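Local coordinates for protein short afifavidin (Afifella pfennigii, PDB 6HDT) that binds biotin, and probably 2-iminobiotin, in a strong non-covalent complex as a member of the avidin family, although its exact biological role is still obscure, at residues S21-Q26 with M31-G36; T87-F92 with D123-V128; L108-S113 with E117-S122; T57-V62 with A79-N84; E12-P17 with V100-D105. All coordinates share one frame; numbering follows the deposited sequence.

Contacts 1, 2 and 5 are buried; contact 3 is partly buried, its centre about 17 Å from the centre of the chain, and contact 4 lies at the surface. Contacts 1 and 3 are hairpin pairings, held by backbone hydrogen bonds between consecutive antiparallel strands. Contacts 2, 4 and 5 instead join elements that are not paired with each other, so side chains carry them. Strand 117-127 serves contacts 2 and 3, strand 82-96 contacts 2 and 4, and strand 99-110 contacts 3 and 5. Chemistry follows place: mainly apolar packing sets the N-terminal helix against the barrel in contact 5, a carboxylate and an indole meet biotin in contact 2, and a tyrosine holds a loop carbonyl in contact 4.

Contact 1. Residues S21-Q26 with M31-G36; sequences SSWVNQ and MTLVFG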
# COMPACT_ATOMS: atom_id res chain seq x y z
N SER A 21 17.02 1.07 6.04
CA SER A 21 17.29 -0.33 6.29
C SER A 21 17.11 -1.10 4.99
O SER A 21 16.24 -0.74 4.18
CB SER A 21 16.38 -0.88 7.38
OG SER A 21 15.00 -0.77 7.10
N SER A 22 17.94 -2.12 4.81
CA SER A 22 17.84 -2.93 3.60
C SER A 22 17.47 -4.37 3.90
O SER A 22 17.80 -4.95 4.95
CB SER A 22 19.09 -2.82 2.70
OG SER A 22 20.24 -3.33 3.33
N TRP A 23 16.72 -4.91 2.96
CA TRP A 23 16.00 -6.14 3.13
C TRP A 23 16.10 -7.02 1.90
O TRP A 23 16.24 -6.52 0.78
CB TRP A 23 14.51 -5.82 3.39
CG TRP A 23 14.28 -4.83 4.48
CD1 TRP A 23 14.35 -3.49 4.36
CD2 TRP A 23 13.99 -5.11 5.87
NE1 TRP A 23 14.09 -2.90 5.58
CE2 TRP A 23 13.88 -3.87 6.52
CE3 TRP A 23 13.79 -6.28 6.61
CZ2 TRP A 23 13.60 -3.76 7.89
CZ3 TRP A 23 13.52 -6.17 7.98
CH2 TRP A 23 13.42 -4.92 8.59
N VAL A 24 15.93 -8.32 2.13
CA VAL A 24 15.87 -9.36 1.11
C VAL A 24 14.71 -10.33 1.42
O VAL A 24 14.45 -10.70 2.58
CB VAL A 24 17.20 -10.11 0.94
CG1 VAL A 24 17.52 -10.99 2.14
CG2 VAL A 24 17.18 -10.98 -0.30
N ASN A 25 13.96 -10.70 0.39
CA ASN A 25 12.93 -11.71 0.60
C ASN A 25 13.42 -13.11 0.19
O ASN A 25 14.58 -13.28 -0.17
CB ASN A 25 11.59 -11.31 0.01
CG ASN A 25 11.52 -11.49 -1.48
OD1 ASN A 25 12.35 -12.17 -2.06
ND2 ASN A 25 10.52 -10.90 -2.11
N GLN A 26 12.53 -14.10 0.30
CA GLN A 26 12.88 -15.51 0.12
C GLN A 26 13.25 -15.83 -1.34
O GLN A 26 13.91 -16.83 -1.62
CB GLN A 26 11.72 -16.42 0.59
CG GLN A 26 10.46 -16.40 -0.29
CD GLN A 26 9.68 -15.09 -0.25
OE1 GLN A 26 9.68 -14.36 0.74
NE2 GLN A 26 9.00 -14.77 -1.35
N MET A 31 14.87 -4.70 -1.11
CA MET A 31 14.34 -3.37 -1.02
C MET A 31 15.06 -2.61 0.06
O MET A 31 15.60 -3.20 1.01
CB MET A 31 12.83 -3.43 -0.76
CG MET A 31 12.45 -3.99 0.60
SD MET A 31 10.69 -3.85 0.96
CE MET A 31 10.76 -4.61 2.58
N THR A 32 15.00 -1.30 -0.07
CA THR A 32 15.42 -0.42 0.99
C THR A 32 14.23 0.40 1.45
O THR A 32 13.46 0.92 0.64
CB THR A 32 16.62 0.47 0.56
OG1 THR A 32 17.76 -0.34 0.27
CG2 THR A 32 16.97 1.47 1.65
N LEU A 33 14.09 0.53 2.76
CA LEU A 33 13.02 1.29 3.39
C LEU A 33 13.59 2.50 4.08
O LEU A 33 14.57 2.41 4.84
CB LEU A 33 12.25 0.44 4.42
CG LEU A 33 11.51 -0.78 3.87
CD1 LEU A 33 10.84 -1.52 5.01
CD2 LEU A 33 10.49 -0.37 2.82
N VAL A 34 12.93 3.61 3.87
CA VAL A 34 13.27 4.87 4.51
C VAL A 34 12.04 5.39 5.24
O VAL A 34 11.01 5.66 4.63
CB VAL A 34 13.78 5.93 3.50
CG1 VAL A 34 14.40 7.10 4.24
CG2 VAL A 34 14.81 5.33 2.55
N PHE A 35 12.14 5.45 6.56
CA PHE A 35 11.09 6.05 7.37
C PHE A 35 11.19 7.59 7.38
O PHE A 35 12.29 8.16 7.50
CB PHE A 35 11.12 5.48 8.78
CG PHE A 35 10.81 4.04 8.80
CD1 PHE A 35 9.49 3.61 8.74
CD2 PHE A 35 11.82 3.10 8.75
CE1 PHE A 35 9.18 2.27 8.70
CE2 PHE A 35 11.51 1.75 8.72
CZ PHE A 35 10.20 1.34 8.69
N GLY A 36 10.05 8.24 7.23
CA GLY A 36 9.97 9.69 7.26
C GLY A 36 8.90 10.23 8.19
O GLY A 36 8.45 9.55 9.09
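Trp23 and Met31 face each other as an antiparallel hydrogen-bonded pair, and their side chains, with Leu33, make the tight side of this contact. Met31 CG lies between the backbone N and the carbonyl carbon (chi1 67°), 3.9 Å from Trp23 CB, and the extended chain beyond it carries CE to 4.0 Å from Trp23 CG. Leu33 crosses the indole at about a right angle, its CD1 coming within 3.6 Å of Trp23 NE1. That N-H is not wasted: Trp23 NE1 donates to Ser21 OG at 2.8 Å, tilted 24° from the ring plane, so the small hydroxyl of Ser21 satisfies a buried donor. Slender methionine and branched leucine suit the flank of so broad a ring. Beneath, the backbone pairs in both directions, with Leu33 N on Ser21 O at 2.9 Å and Trp23 N on Met31 O at 2.8 Å. The other face is looser. There partly exposed Ser22 and Thr32 meet mainly where Ser22 CB lies 3.7 Å from Thr32 OG1, short polar side chains at home near solvent. The whole is an antiparallel beta hairpin of strands 20-24 and 30-35 at the start of the avidin barrel.

Contact 2. Residues T87-F92 with D123-V128; sequences TSWTGF and DTFTLV. With BTN (biotin), chain E.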
# COMPACT_ATOMS: atom_id res chain seq x y z
N THR A 87 1.85 -3.69 -7.22
CA THR A 87 1.78 -4.58 -6.02
C THR A 87 1.71 -3.76 -4.73
O THR A 87 2.32 -2.70 -4.61
CB THR A 87 3.03 -5.48 -5.95
OG1 THR A 87 3.21 -6.19 -7.18
CG2 THR A 87 3.02 -6.48 -4.81
N SER A 88 0.96 -4.26 -3.74
CA SER A 88 1.06 -3.74 -2.38
C SER A 88 1.37 -4.88 -1.44
O SER A 88 0.81 -5.93 -1.55
CB SER A 88 -0.21 -3.04 -1.92
OG SER A 88 -0.64 -2.01 -2.88
N TRP A 89 2.21 -4.59 -0.46
CA TRP A 89 2.53 -5.54 0.57
C TRP A 89 2.00 -4.99 1.87
O TRP A 89 2.02 -3.79 2.07
CB TRP A 89 4.05 -5.66 0.72
CG TRP A 89 4.81 -6.36 -0.33
CD1 TRP A 89 5.32 -7.62 -0.28
CD2 TRP A 89 5.21 -5.82 -1.59
NE1 TRP A 89 6.00 -7.90 -1.43
CE2 TRP A 89 5.95 -6.81 -2.25
CE3 TRP A 89 5.02 -4.58 -2.21
CZ2 TRP A 89 6.52 -6.60 -3.50
CZ3 TRP A 89 5.57 -4.38 -3.48
CH2 TRP A 89 6.30 -5.38 -4.10
N THR A 90 1.62 -5.87 2.80
CA THR A 90 1.20 -5.43 4.12
C THR A 90 1.65 -6.46 5.13
O THR A 90 1.58 -7.64 4.86
CB THR A 90 -0.32 -5.21 4.23
OG1 THR A 90 -0.82 -4.62 3.00
CG2 THR A 90 -0.68 -4.33 5.44
N GLY A 91 2.15 -6.02 6.27
CA GLY A 91 2.72 -7.00 7.19
C GLY A 91 3.22 -6.37 8.46
O GLY A 91 2.91 -5.25 8.80
N PHE A 92 4.00 -7.19 9.17
CA PHE A 92 4.47 -6.88 10.50
C PHE A 92 5.90 -7.38 10.73
O PHE A 92 6.32 -8.44 10.20
CB PHE A 92 3.55 -7.48 11.55
CG PHE A 92 3.43 -8.97 11.51
CD1 PHE A 92 2.45 -9.57 10.72
CD2 PHE A 92 4.26 -9.78 12.29
CE1 PHE A 92 2.33 -10.95 10.69
CE2 PHE A 92 4.12 -11.17 12.27
CZ PHE A 92 3.16 -11.75 11.47
N ASP A 123 5.45 -12.77 1.08
CA ASP A 123 6.89 -12.56 1.12
C ASP A 123 7.31 -12.34 2.59
O ASP A 123 6.64 -11.61 3.35
CB ASP A 123 7.35 -11.32 0.35
CG ASP A 123 7.31 -11.47 -1.15
OD1 ASP A 123 7.19 -12.62 -1.66
OD2 ASP A 123 7.39 -10.40 -1.83
N THR A 124 8.43 -12.96 2.93
CA THR A 124 9.10 -12.74 4.21
C THR A 124 10.45 -12.10 3.93
O THR A 124 11.31 -12.66 3.20
CB THR A 124 9.31 -14.06 4.95
OG1 THR A 124 8.03 -14.67 5.15
CG2 THR A 124 9.94 -13.80 6.32
N PHE A 125 10.65 -10.92 4.53
CA PHE A 125 11.82 -10.13 4.32
C PHE A 125 12.71 -10.27 5.53
O PHE A 125 12.22 -10.38 6.66
CB PHE A 125 11.46 -8.68 4.11
CG PHE A 125 10.68 -8.44 2.84
CD1 PHE A 125 9.31 -8.49 2.86
CD2 PHE A 125 11.33 -8.16 1.66
CE1 PHE A 125 8.57 -8.23 1.68
CE2 PHE A 125 10.61 -7.93 0.49
CZ PHE A 125 9.24 -7.98 0.51
N THR A 126 14.01 -10.34 5.28
CA THR A 126 14.97 -10.32 6.41
C THR A 126 15.91 -9.12 6.31
O THR A 126 16.35 -8.73 5.20
CB THR A 126 15.75 -11.64 6.52
OG1 THR A 126 16.55 -11.82 5.35
CG2 THR A 126 14.79 -12.83 6.64
N LEU A 127 16.23 -8.56 7.48
CA LEU A 127 17.05 -7.38 7.56
C LEU A 127 18.47 -7.75 7.21
O LEU A 127 19.04 -8.65 7.81
CB LEU A 127 17.03 -6.79 8.98
CG LEU A 127 17.86 -5.53 9.18
CD1 LEU A 127 17.33 -4.37 8.34
CD2 LEU A 127 17.90 -5.19 10.67
N VAL A 128 19.05 -7.02 6.26
CA VAL A 128 20.42 -7.21 5.84
C VAL A 128 21.28 -6.36 6.75
O VAL A 128 21.19 -5.14 6.71
CB VAL A 128 20.60 -6.70 4.39
CG1 VAL A 128 22.07 -6.78 3.97
CG2 VAL A 128 19.72 -7.49 3.45
C11 BTN E . 5.11 -7.91 -12.86
O11 BTN E . 3.95 -7.57 -13.18
O12 BTN E . 5.57 -9.04 -13.15
C10 BTN E . 5.94 -6.90 -12.08
C9 BTN E . 6.89 -7.56 -11.09
C8 BTN E . 6.16 -8.20 -9.90
C7 BTN E . 7.07 -8.95 -8.94
C2 BTN E . 6.24 -9.52 -7.79
S1 BTN E . 5.71 -8.34 -6.58
C6 BTN E . 5.28 -9.62 -5.43
C5 BTN E . 6.36 -10.68 -5.60
N1 BTN E . 7.48 -10.46 -4.73
C3 BTN E . 8.63 -10.17 -5.34
O3 BTN E . 9.71 -9.99 -4.74
N2 BTN E . 8.40 -10.14 -6.67
C4 BTN E . 7.03 -10.54 -6.97
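Trp89 and Asp123 are joined by one hydrogen bond, Trp89 NE1 to Asp123 OD2 at 2.9 Å. It is almost straight (174°) and lies in the indole plane, but it meets the carboxylate on its anti side, 34° out of the carboxylate plane. The same oxygen takes a second polar bond, from biotin N1 to Asp123 OD2 at 2.9 Å. Aspartate suits this place because one oxygen accepts from both biotin and Trp89 while the other, OD1, is held by Gln26 NE2. Aromatic packing comes next: Phe125 turns its edge toward the face of the Trp89 five-membered ring in an offset edge-to-face pair, the planes 66° apart, with Phe125 CZ 3.8 Å from Trp89 NE1. The closest of the remaining ligand contacts are to biotin S1, which Trp89 CZ2 approaches to 3.6 Å and Thr87 OG1, hydrogen-bonded to Trp76 NE1, to 3.4 Å. Held at both oxygens and set beside buried aromatic rings, the carboxylate is probably kept in orientation for the ureido N-H of biotin, Trp89 both touching the ligand and helping to orient it.

Contact 3. Residues L108-S113 with E117-S122; sequences LAYQGS and EIQQGS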
# COMPACT_ATOMS: atom_id res chain seq x y z
N LEU A 108 -1.22 -8.16 -6.26
CA LEU A 108 -0.64 -7.61 -7.47
C LEU A 108 -1.74 -7.50 -8.52
O LEU A 108 -2.26 -8.52 -8.96
CB LEU A 108 0.42 -8.56 -7.99
CG LEU A 108 1.28 -8.21 -9.21
CD1 LEU A 108 2.44 -9.18 -9.22
CD2 LEU A 108 0.54 -8.27 -10.54
N ALA A 109 -2.09 -6.28 -8.86
CA ALA A 109 -3.09 -5.98 -9.90
C ALA A 109 -2.43 -5.97 -11.25
O ALA A 109 -1.41 -5.29 -11.44
CB ALA A 109 -3.75 -4.65 -9.61
N TYR A 110 -3.01 -6.70 -12.21
CA TYR A 110 -2.42 -6.78 -13.54
C TYR A 110 -3.53 -7.00 -14.54
O TYR A 110 -4.70 -7.20 -14.18
CB TYR A 110 -1.39 -7.92 -13.63
CG TYR A 110 -1.97 -9.30 -13.47
CD1 TYR A 110 -2.38 -9.75 -12.24
CD2 TYR A 110 -2.15 -10.16 -14.57
CE1 TYR A 110 -2.96 -10.99 -12.09
CE2 TYR A 110 -2.72 -11.42 -14.41
CZ TYR A 110 -3.12 -11.83 -13.15
OH TYR A 110 -3.70 -13.08 -12.94
N GLN A 111 -3.14 -6.94 -15.80
CA GLN A 111 -4.09 -6.97 -16.89
C GLN A 111 -4.57 -8.39 -17.13
O GLN A 111 -3.80 -9.30 -17.39
CB GLN A 111 -3.48 -6.41 -18.16
CG GLN A 111 -4.55 -6.14 -19.23
CD GLN A 111 -5.58 -5.13 -18.74
OE1 GLN A 111 -5.37 -3.91 -18.84
NE2 GLN A 111 -6.68 -5.64 -18.18
N GLY A 112 -5.88 -8.58 -17.03
CA GLY A 112 -6.44 -9.88 -17.30
C GLY A 112 -6.69 -10.01 -18.78
O GLY A 112 -6.17 -9.22 -19.59
N SER A 113 -7.49 -11.01 -19.11
CA SER A 113 -7.84 -11.25 -20.50
C SER A 113 -8.77 -10.14 -20.95
O SER A 113 -8.41 -9.28 -21.74
CB SER A 113 -8.50 -12.62 -20.65
OG SER A 113 -9.44 -12.83 -19.62
N GLU A 117 -7.06 -8.31 -13.03
CA GLU A 117 -7.03 -9.43 -12.12
C GLU A 117 -6.14 -9.03 -10.97
O GLU A 117 -5.39 -8.08 -11.06
CB GLU A 117 -6.48 -10.69 -12.80
CG GLU A 117 -7.21 -11.14 -14.07
CD GLU A 117 -8.71 -11.41 -13.92
OE1 GLU A 117 -9.40 -11.46 -14.96
OE2 GLU A 117 -9.22 -11.57 -12.79
N ILE A 118 -6.25 -9.77 -9.89
CA ILE A 118 -5.44 -9.55 -8.72
C ILE A 118 -4.88 -10.90 -8.25
O ILE A 118 -5.64 -11.80 -7.86
CB ILE A 118 -6.29 -8.93 -7.59
CG1 ILE A 118 -6.96 -7.64 -8.06
CG2 ILE A 118 -5.44 -8.74 -6.32
CD1 ILE A 118 -8.01 -7.11 -7.11
N GLN A 119 -3.56 -11.03 -8.33
CA GLN A 119 -2.93 -12.21 -7.80
C GLN A 119 -2.34 -11.94 -6.44
O GLN A 119 -2.06 -10.80 -6.04
CB GLN A 119 -1.91 -12.81 -8.74
CG GLN A 119 -0.76 -11.94 -9.13
CD GLN A 119 0.22 -12.67 -10.03
OE1 GLN A 119 0.94 -13.57 -9.60
NE2 GLN A 119 0.23 -12.29 -11.29
N GLN A 120 -2.15 -13.01 -5.72
CA GLN A 120 -1.77 -12.89 -4.34
C GLN A 120 -0.62 -13.81 -3.99
O GLN A 120 -0.38 -14.81 -4.66
CB GLN A 120 -3.02 -13.19 -3.49
CG GLN A 120 -3.43 -14.65 -3.48
CD GLN A 120 -4.80 -14.92 -2.87
OE1 GLN A 120 -5.44 -14.04 -2.26
NE2 GLN A 120 -5.26 -16.17 -3.03
N GLY A 121 0.05 -13.48 -2.88
CA GLY A 121 1.11 -14.29 -2.38
C GLY A 121 1.60 -13.76 -1.04
O GLY A 121 1.02 -12.87 -0.45
N SER A 122 2.70 -14.33 -0.59
CA SER A 122 3.34 -13.93 0.65
C SER A 122 4.86 -13.80 0.46
O SER A 122 5.46 -14.62 -0.22
CB SER A 122 3.03 -14.95 1.74
OG SER A 122 1.64 -14.96 1.98
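Tyr110 and Gln119 both set CG between the backbone N and the carbonyl carbon (chi1 65° and 60°), which brings the phenol ring across to the opposite strand and the amide over it. Gln119 NE2 sits 3.5 Å above one face of the ring, offset toward the rim and nearest CE1, with amide and ring planes 66° apart. Glu117 covers the opposite face, its CB 3.6 Å from Tyr110 CZ. The flat ring is thus sandwiched, and the long side chains suit a partly exposed position, where their aliphatic parts pack. The first torsion of Glu117 sets CG 3.6 Å from Gly112 CA, and the bend at the second turns the carboxylate toward Gly112, a place where a side chain would collide with it. Leu108 lies side by side with Gln119, CB to CG 3.8 Å. Four backbone hydrogen bonds hold the strands, among them Leu108 N to Gln119 O at 2.8 Å. This hairpin joins strands 99-110 and 117-127; Leu108 touches biotin and Thr87 of strand 82-96, while Ala109 and Ile118 pack on the second subunit.

Contact 4. Residues T57-V62 with A79-N84; sequences TPYPLV and ATANCN. With BTN (biotin), chain E.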
# COMPACT_ATOMS: atom_id res chain seq x y z
N THR A 57 16.02 -4.04 -11.63
CA THR A 57 16.24 -2.59 -11.52
C THR A 57 15.32 -1.99 -10.46
O THR A 57 14.25 -2.53 -10.20
CB THR A 57 15.98 -1.87 -12.87
OG1 THR A 57 14.59 -1.92 -13.20
CG2 THR A 57 16.78 -2.52 -13.97
N PRO A 58 15.74 -0.89 -9.81
CA PRO A 58 14.88 -0.33 -8.75
C PRO A 58 13.61 0.33 -9.26
O PRO A 58 13.63 1.03 -10.30
CB PRO A 58 15.76 0.72 -8.09
CG PRO A 58 17.14 0.37 -8.47
CD PRO A 58 17.04 -0.21 -9.85
N TYR A 59 12.52 0.03 -8.56
CA TYR A 59 11.22 0.69 -8.70
C TYR A 59 10.87 1.48 -7.44
O TYR A 59 11.18 1.05 -6.30
CB TYR A 59 10.14 -0.33 -9.04
CG TYR A 59 10.31 -0.88 -10.42
CD1 TYR A 59 11.19 -1.92 -10.68
CD2 TYR A 59 9.61 -0.33 -11.49
CE1 TYR A 59 11.38 -2.40 -11.99
CE2 TYR A 59 9.78 -0.82 -12.77
CZ TYR A 59 10.67 -1.85 -13.02
OH TYR A 59 10.83 -2.32 -14.31
N PRO A 60 10.26 2.65 -7.61
CA PRO A 60 9.86 3.44 -6.45
C PRO A 60 8.88 2.69 -5.56
O PRO A 60 8.05 1.91 -6.04
CB PRO A 60 9.22 4.70 -7.06
CG PRO A 60 9.68 4.72 -8.49
CD PRO A 60 9.88 3.30 -8.88
N LEU A 61 9.01 2.90 -4.25
CA LEU A 61 8.02 2.37 -3.31
C LEU A 61 7.55 3.45 -2.34
O LEU A 61 8.34 4.33 -1.96
CB LEU A 61 8.52 1.08 -2.65
CG LEU A 61 9.22 0.95 -1.30
CD1 LEU A 61 8.42 1.41 -0.09
CD2 LEU A 61 9.58 -0.51 -1.14
N VAL A 62 6.25 3.43 -2.01
CA VAL A 62 5.65 4.35 -1.03
C VAL A 62 4.69 3.63 -0.11
O VAL A 62 4.02 2.70 -0.51
CB VAL A 62 4.95 5.55 -1.68
CG1 VAL A 62 5.91 6.26 -2.62
CG2 VAL A 62 3.67 5.13 -2.39
N ALA A 79 12.34 3.88 -15.89
CA ALA A 79 12.94 4.24 -17.19
C ALA A 79 13.35 3.02 -18.07
O ALA A 79 13.49 3.14 -19.30
CB ALA A 79 14.14 5.15 -16.96
N THR A 80 13.48 1.86 -17.44
CA THR A 80 14.01 0.64 -18.03
C THR A 80 12.91 -0.27 -18.57
O THR A 80 12.98 -0.71 -19.72
CB THR A 80 14.82 -0.12 -16.95
OG1 THR A 80 15.97 0.67 -16.63
CG2 THR A 80 15.29 -1.45 -17.46
N ALA A 81 11.90 -0.53 -17.75
CA ALA A 81 10.82 -1.46 -18.10
C ALA A 81 9.50 -1.20 -17.39
O ALA A 81 9.45 -0.73 -16.26
CB ALA A 81 11.24 -2.90 -17.85
N ASN A 82 8.45 -1.62 -18.06
CA ASN A 82 7.09 -1.49 -17.60
C ASN A 82 6.43 -2.85 -17.67
O ASN A 82 6.52 -3.57 -18.69
CB ASN A 82 6.33 -0.50 -18.47
CG ASN A 82 4.90 -0.22 -17.97
OD1 ASN A 82 4.63 0.80 -17.35
ND2 ASN A 82 3.99 -1.11 -18.28
N CYS A 83 5.73 -3.20 -16.60
CA CYS A 83 4.95 -4.43 -16.55
C CYS A 83 3.42 -4.22 -16.41
O CYS A 83 2.67 -5.18 -16.28
CB CYS A 83 5.51 -5.31 -15.42
SG CYS A 83 7.15 -5.91 -15.83
N ASN A 84 2.97 -2.96 -16.40
CA ASN A 84 1.53 -2.63 -16.39
C ASN A 84 0.80 -3.29 -15.23
O ASN A 84 -0.14 -4.06 -15.39
CB ASN A 84 0.90 -2.98 -17.73
CG ASN A 84 -0.49 -2.43 -17.87
OD1 ASN A 84 -0.81 -1.41 -17.28
ND2 ASN A 84 -1.34 -3.10 -18.65
C11 BTN E . 5.11 -7.91 -12.86
O11 BTN E . 3.95 -7.57 -13.18
O12 BTN E . 5.57 -9.04 -13.15
C10 BTN E . 5.94 -6.90 -12.08
C9 BTN E . 6.89 -7.56 -11.09
C8 BTN E . 6.16 -8.20 -9.90
C7 BTN E . 7.07 -8.95 -8.94
C2 BTN E . 6.24 -9.52 -7.79
S1 BTN E . 5.71 -8.34 -6.58
C6 BTN E . 5.28 -9.62 -5.43
C5 BTN E . 6.36 -10.68 -5.60
N1 BTN E . 7.48 -10.46 -4.73
C3 BTN E . 8.63 -10.17 -5.34
O3 BTN E . 9.71 -9.99 -4.74
N2 BTN E . 8.40 -10.14 -6.67
C4 BTN E . 7.03 -10.54 -6.97
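The carbonyl oxygen of Ala81 accepts a hydrogen bond from Tyr59 OH at 2.9 Å, the sole hydrogen bond between 57-62 and 79-84. It is met from above: the C=O...O angle is only 113°, and the hydroxyl stands 52° out of the carbonyl plane, away from a lone pair. Relative to the ring, however, the oxygen lies at the edge and in plane, only 3.5 Å from Tyr59 CE2. The side chain is brought there by CG lying beside the backbone N (chi1 -70°), and the same hydroxyl brushes Ala81 CB at 3.6 Å. Tyrosine suits the position because its buried ring can span the gap from strand to loop while its tip remains polar; Trp76 packs edge-to-face with it. A phenylalanine here would probably leave the Ala81 carbonyl without its donor and let the loop shift. Farther out, Thr57 and Thr80 reach toward each other tip to tip through their CG2 methyls, 3.9 Å apart, while Thr57 OG1 is held by Asn78. Small, partly polar threonines fit such a surface touch. Farther along the segment, Cys83 forms a disulfide with Cys54, and its CB lies 3.5 Å from biotin O11. The tyrosine bond, the disulfide and Asn78, whose OD1 accepts from Thr80 N and Ala81 N, together probably help to hold this segment beside the carboxylate end of biotin.

Contact 5. Residues E12-P17 with V100-D105; sequences EAFGVP and VTIVTD
Helix 7-14 is ended by a Schellman motif whose C-prime residue, Gly15, has a positive phi of 121°, and the chain turns there to lay its carbonyl against segment 100-105 of strand 99-110, Gly15 O being 3.4 Å from Val100 CG2. Glycine fits because a CB here would be jammed against the carbonyl oxygen of the residue before. Phe14, the last helical residue, holds CG anti to its own N (chi1 -168°), which carries the ring from the helix down to the barrel. There it crosses Ile102 at about a right angle: the CD1 methyl comes to the ring edge, in plane, 3.8 Å from Phe14 CZ, and Ile102 CG1 follows at 3.9 Å from the same atom. Beyond the turn, Val16 meets Val100 less closely, CG1 to CG2 at 4.3 Å. Branched valine and isoleucine suit the strand, where they offer compact apolar surfaces, while the flat phenylalanine reaches across from the helix. The ring also meets Phe35 and touches Trp23 and Ala93. A serine in place of Phe14 would probably open a gap over the Ile102 methyl and leave Phe35 without this neighbouring ring. Since apolar side chains do nearly all the touching, the N-terminal helix appears to be held over this end of the barrel chiefly by hydrophobic burial and shape rather than polar bonds.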
# COMPACT_ATOMS: atom_id res chain seq x y z
N GLU A 12 12.46 3.01 14.91
CA GLU A 12 12.70 2.22 16.13
C GLU A 12 11.43 1.47 16.55
O GLU A 12 11.50 0.32 16.97
CB GLU A 12 13.23 3.08 17.27
CG GLU A 12 14.68 3.54 17.05
CD GLU A 12 15.15 4.51 18.12
OE1 GLU A 12 14.53 4.54 19.20
OE2 GLU A 12 16.14 5.25 17.88
N ALA A 13 10.27 2.10 16.37
CA ALA A 13 9.02 1.44 16.65
C ALA A 13 8.87 0.25 15.70
O ALA A 13 8.30 -0.75 16.05
CB ALA A 13 7.85 2.40 16.52
N PHE A 14 9.37 0.35 14.47
CA PHE A 14 9.31 -0.80 13.57
C PHE A 14 10.25 -1.94 13.99
O PHE A 14 9.94 -3.10 13.77
CB PHE A 14 9.53 -0.36 12.14
CG PHE A 14 9.20 -1.40 11.12
CD1 PHE A 14 7.88 -1.81 10.90
CD2 PHE A 14 10.21 -1.98 10.37
CE1 PHE A 14 7.61 -2.75 9.93
CE2 PHE A 14 9.93 -2.92 9.39
CZ PHE A 14 8.64 -3.30 9.18
N GLY A 15 11.37 -1.60 14.62
CA GLY A 15 12.33 -2.56 15.15
C GLY A 15 13.73 -2.42 14.56
O GLY A 15 14.57 -3.28 14.75
N VAL A 16 14.01 -1.35 13.84
CA VAL A 16 15.33 -1.18 13.25
C VAL A 16 15.99 0.07 13.83
O VAL A 16 15.31 1.03 14.20
CB VAL A 16 15.26 -1.18 11.70
CG1 VAL A 16 14.69 -2.51 11.22
CG2 VAL A 16 14.43 -0.05 11.16
N PRO A 17 17.33 0.06 13.92
CA PRO A 17 17.96 1.17 14.62
C PRO A 17 18.16 2.41 13.76
O PRO A 17 18.52 3.45 14.29
CB PRO A 17 19.29 0.55 15.08
CG PRO A 17 19.61 -0.46 14.02
CD PRO A 17 18.32 -0.86 13.35
N VAL A 100 15.82 -8.97 12.35
CA VAL A 100 14.47 -8.50 12.13
C VAL A 100 13.91 -9.18 10.87
O VAL A 100 14.59 -9.30 9.85
CB VAL A 100 14.40 -6.96 11.99
CG1 VAL A 100 12.96 -6.46 11.87
CG2 VAL A 100 15.11 -6.29 13.17
N THR A 101 12.66 -9.62 10.98
CA THR A 101 11.90 -10.20 9.89
C THR A 101 10.61 -9.43 9.67
O THR A 101 9.94 -9.04 10.60
CB THR A 101 11.55 -11.67 10.23
OG1 THR A 101 12.77 -12.39 10.43
CG2 THR A 101 10.79 -12.34 9.11
N ILE A 102 10.24 -9.22 8.40
CA ILE A 102 8.92 -8.71 8.06
C ILE A 102 8.13 -9.81 7.36
O ILE A 102 8.53 -10.29 6.30
CB ILE A 102 8.93 -7.50 7.10
CG1 ILE A 102 10.01 -6.47 7.47
CG2 ILE A 102 7.55 -6.86 7.09
CD1 ILE A 102 10.19 -5.38 6.43
N VAL A 103 7.00 -10.18 7.95
CA VAL A 103 6.09 -11.17 7.40
C VAL A 103 5.02 -10.37 6.68
O VAL A 103 4.32 -9.58 7.31
CB VAL A 103 5.46 -12.01 8.53
CG1 VAL A 103 4.41 -12.95 7.98
CG2 VAL A 103 6.53 -12.80 9.31
N THR A 104 4.90 -10.57 5.36
CA THR A 104 3.93 -9.83 4.58
C THR A 104 3.10 -10.73 3.71
O THR A 104 3.51 -11.84 3.35
CB THR A 104 4.63 -8.81 3.63
OG1 THR A 104 5.26 -9.50 2.54
CG2 THR A 104 5.63 -7.96 4.37
N ASP A 105 1.93 -10.20 3.34
CA ASP A 105 1.11 -10.72 2.24
C ASP A 105 1.02 -9.63 1.18
O ASP A 105 1.10 -8.45 1.48
CB ASP A 105 -0.32 -11.07 2.70
CG ASP A 105 -0.38 -12.28 3.64
OD1 ASP A 105 0.54 -13.12 3.59
OD2 ASP A 105 -1.41 -12.43 4.35